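Local coordinates for competence damage-inducible protein A (Enterobacter cloacae subsp. cloacae, PDB 5VU3) that is of unknown function but belongs to the CinA (competence-damaged protein) family, some members of which have nicotinamide-nucleotide amidase activity, at residues 83-88 against 109-114. Numbering follows the deposited sequence.
Sequences FTAVSE and AISGYA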
loop_
_atom_site.group_PDB
_atom_site.type_symbol
_atom_site.label_atom_id
_atom_site.label_comp_id
_atom_site.label_asym_id
_atom_site.label_seq_id
_atom_site.Cartn_x
_atom_site.Cartn_y
_atom_site.Cartn_z
ATOM N N PHE A 83 1.452 -19.605 -16.602
ATOM C CA PHE A 83 0.166 -19.338 -15.976
ATOM C C PHE A 83 -0.210 -17.865 -15.884
ATOM O O PHE A 83 -1.342 -17.568 -15.485
ATOM C CB PHE A 83 0.134 -19.947 -14.564
ATOM C CG PHE A 83 0.441 -21.414 -14.537
ATOM C CD1 PHE A 83 -0.421 -22.325 -15.126
ATOM C CD2 PHE A 83 1.595 -21.880 -13.935
ATOM C CE1 PHE A 83 -0.138 -23.681 -15.111
ATOM C CE2 PHE A 83 1.886 -23.235 -13.913
ATOM C CZ PHE A 83 1.018 -24.135 -14.501
ATOM N N THR A 84 0.682 -16.948 -16.269
ATOM C CA THR A 84 0.522 -15.497 -16.146
ATOM C C THR A 84 0.505 -15.050 -14.686
ATOM O O THR A 84 0.458 -15.875 -13.766
ATOM C CB THR A 84 -0.745 -14.975 -16.857
ATOM O OG1 THR A 84 -1.896 -15.151 -16.013
ATOM C CG2 THR A 84 -0.965 -15.669 -18.205
ATOM N N ALA A 85 0.569 -13.731 -14.472
ATOM C CA ALA A 85 0.557 -13.187 -13.119
ATOM C C ALA A 85 -0.784 -13.402 -12.441
ATOM O O ALA A 85 -0.850 -13.455 -11.206
ATOM C CB ALA A 85 0.897 -11.697 -13.142
ATOM N N VAL A 86 -1.851 -13.525 -13.224
ATOM C CA VAL A 86 -3.201 -13.708 -12.667
ATOM C C VAL A 86 -3.452 -15.215 -12.687
ATOM O O VAL A 86 -4.065 -15.776 -13.597
ATOM C CB VAL A 86 -4.259 -12.917 -13.438
ATOM C CG1 VAL A 86 -5.669 -13.226 -12.911
ATOM C CG2 VAL A 86 -3.957 -11.437 -13.347
ATOM N N SER A 87 -2.940 -15.883 -11.657
ATOM C CA SER A 87 -3.089 -17.324 -11.518
ATOM C C SER A 87 -2.869 -17.684 -10.058
ATOM O O SER A 87 -2.235 -16.937 -9.304
ATOM C CB SER A 87 -2.100 -18.079 -12.412
ATOM O OG SER A 87 -0.777 -17.853 -11.960
ATOM N N GLU A 88 -3.402 -18.842 -9.667
ATOM C CA GLU A 88 -3.186 -19.295 -8.299
ATOM C C GLU A 88 -1.723 -19.650 -8.063
ATOM O O GLU A 88 -1.224 -19.517 -6.937
ATOM C CB GLU A 88 -4.114 -20.470 -7.989
ATOM C CG GLU A 88 -5.579 -20.034 -7.955
ATOM C CD GLU A 88 -6.544 -21.185 -7.851
ATOM O OE1 GLU A 88 -6.814 -21.827 -8.884
ATOM O OE2 GLU A 88 -7.038 -21.443 -6.733
ATOM N N ALA A 109 -1.940 -12.485 -0.662
ATOM C CA ALA A 109 -1.522 -11.995 -1.966
ATOM C C ALA A 109 -2.742 -11.887 -2.864
ATOM O O ALA A 109 -3.591 -12.783 -2.877
ATOM C CB ALA A 109 -0.468 -12.916 -2.603
ATOM N N ILE A 110 -2.831 -10.791 -3.615
ATOM C CA ILE A 110 -3.905 -10.587 -4.585
ATOM C C ILE A 110 -3.278 -10.229 -5.926
ATOM O O ILE A 110 -2.404 -9.357 -5.989
ATOM C CB ILE A 110 -4.874 -9.478 -4.135
ATOM C CG1 ILE A 110 -5.437 -9.781 -2.747
ATOM C CG2 ILE A 110 -5.988 -9.295 -5.148
ATOM C CD1 ILE A 110 -6.370 -8.697 -2.225
ATOM N N SER A 111 -3.702 -10.912 -6.993
ATOM C CA SER A 111 -3.245 -10.582 -8.341
ATOM C C SER A 111 -4.418 -10.743 -9.298
ATOM O O SER A 111 -4.987 -11.835 -9.399
ATOM C CB SER A 111 -2.073 -11.469 -8.765
ATOM O OG SER A 111 -1.619 -11.117 -10.058
ATOM N N GLY A 112 -4.784 -9.666 -9.992
ATOM C CA GLY A 112 -5.958 -9.738 -10.844
ATOM C C GLY A 112 -5.952 -8.688 -11.935
ATOM O O GLY A 112 -4.985 -7.943 -12.116
ATOM N N TYR A 113 -7.040 -8.680 -12.707
ATOM C CA TYR A 113 -7.317 -7.643 -13.703
ATOM C C TYR A 113 -8.534 -6.881 -13.192
ATOM O O TYR A 113 -9.671 -7.336 -13.347
ATOM C CB TYR A 113 -7.590 -8.224 -15.091
ATOM C CG TYR A 113 -6.513 -9.128 -15.631
ATOM C CD1 TYR A 113 -6.723 -10.494 -15.746
ATOM C CD2 TYR A 113 -5.287 -8.614 -16.040
ATOM C CE1 TYR A 113 -5.740 -11.323 -16.251
ATOM C CE2 TYR A 113 -4.300 -9.429 -16.538
ATOM C CZ TYR A 113 -4.526 -10.784 -16.639
ATOM O OH TYR A 113 -3.535 -11.598 -17.139
ATOM N N ALA A 114 -8.297 -5.722 -12.579
ATOM C CA ALA A 114 -9.420 -4.980 -12.020
ATOM C C ALA A 114 -10.255 -4.327 -13.113
ATOM O O ALA A 114 -11.452 -4.102 -12.914
ATOM C CB ALA A 114 -8.926 -3.937 -11.014
HETATM O O HOH W 1 -4.135 -14.114 -17.247
#
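The carbonyl oxygen of Ala85 takes a hydrogen bond from the hydroxyl of Ser111, with OG to O at 2.7 Å. The hydroxyl comes from above the carbonyl plane, 65° out of it, and so misses the lone pairs. Ser111 holds OG anti to its backbone N (chi1 -179°), which carries the oxygen out from the strand to the loop. The same Ala85 O accepts a weak bond from Ser87 N.

Next to this bond, Val86 packs on Tyr113. Its CG2 methyl makes a CH-pi contact over one ring face, 3.5 Å from the ring centroid and displaced toward the CE1-CZ side. The other methyl, CG1, rests against Ser111 O at 3.8 Å. CG2 also meets Gly112 CA at 3.6 Å.

At the rim of the ring, a water in the ring plane joins the two segments. It lies 2.6 Å from Tyr113 OH and donates to Thr84 OG1 at 2.8 Å. Thr84 OG1 donates in turn to Phe83 O, at the last residue of helix 77-83.

The contact sets the loop between helices 77-83 and 88-101 against the C-terminal end of central strand 106-112. Ser87 N-caps helix 88-101 through Thr90 N. No backbone hydrogen bond joins the two segments, so the position of the loop against the strand end probably depends on the Ser111 hydroxyl and the Tyr113 ring.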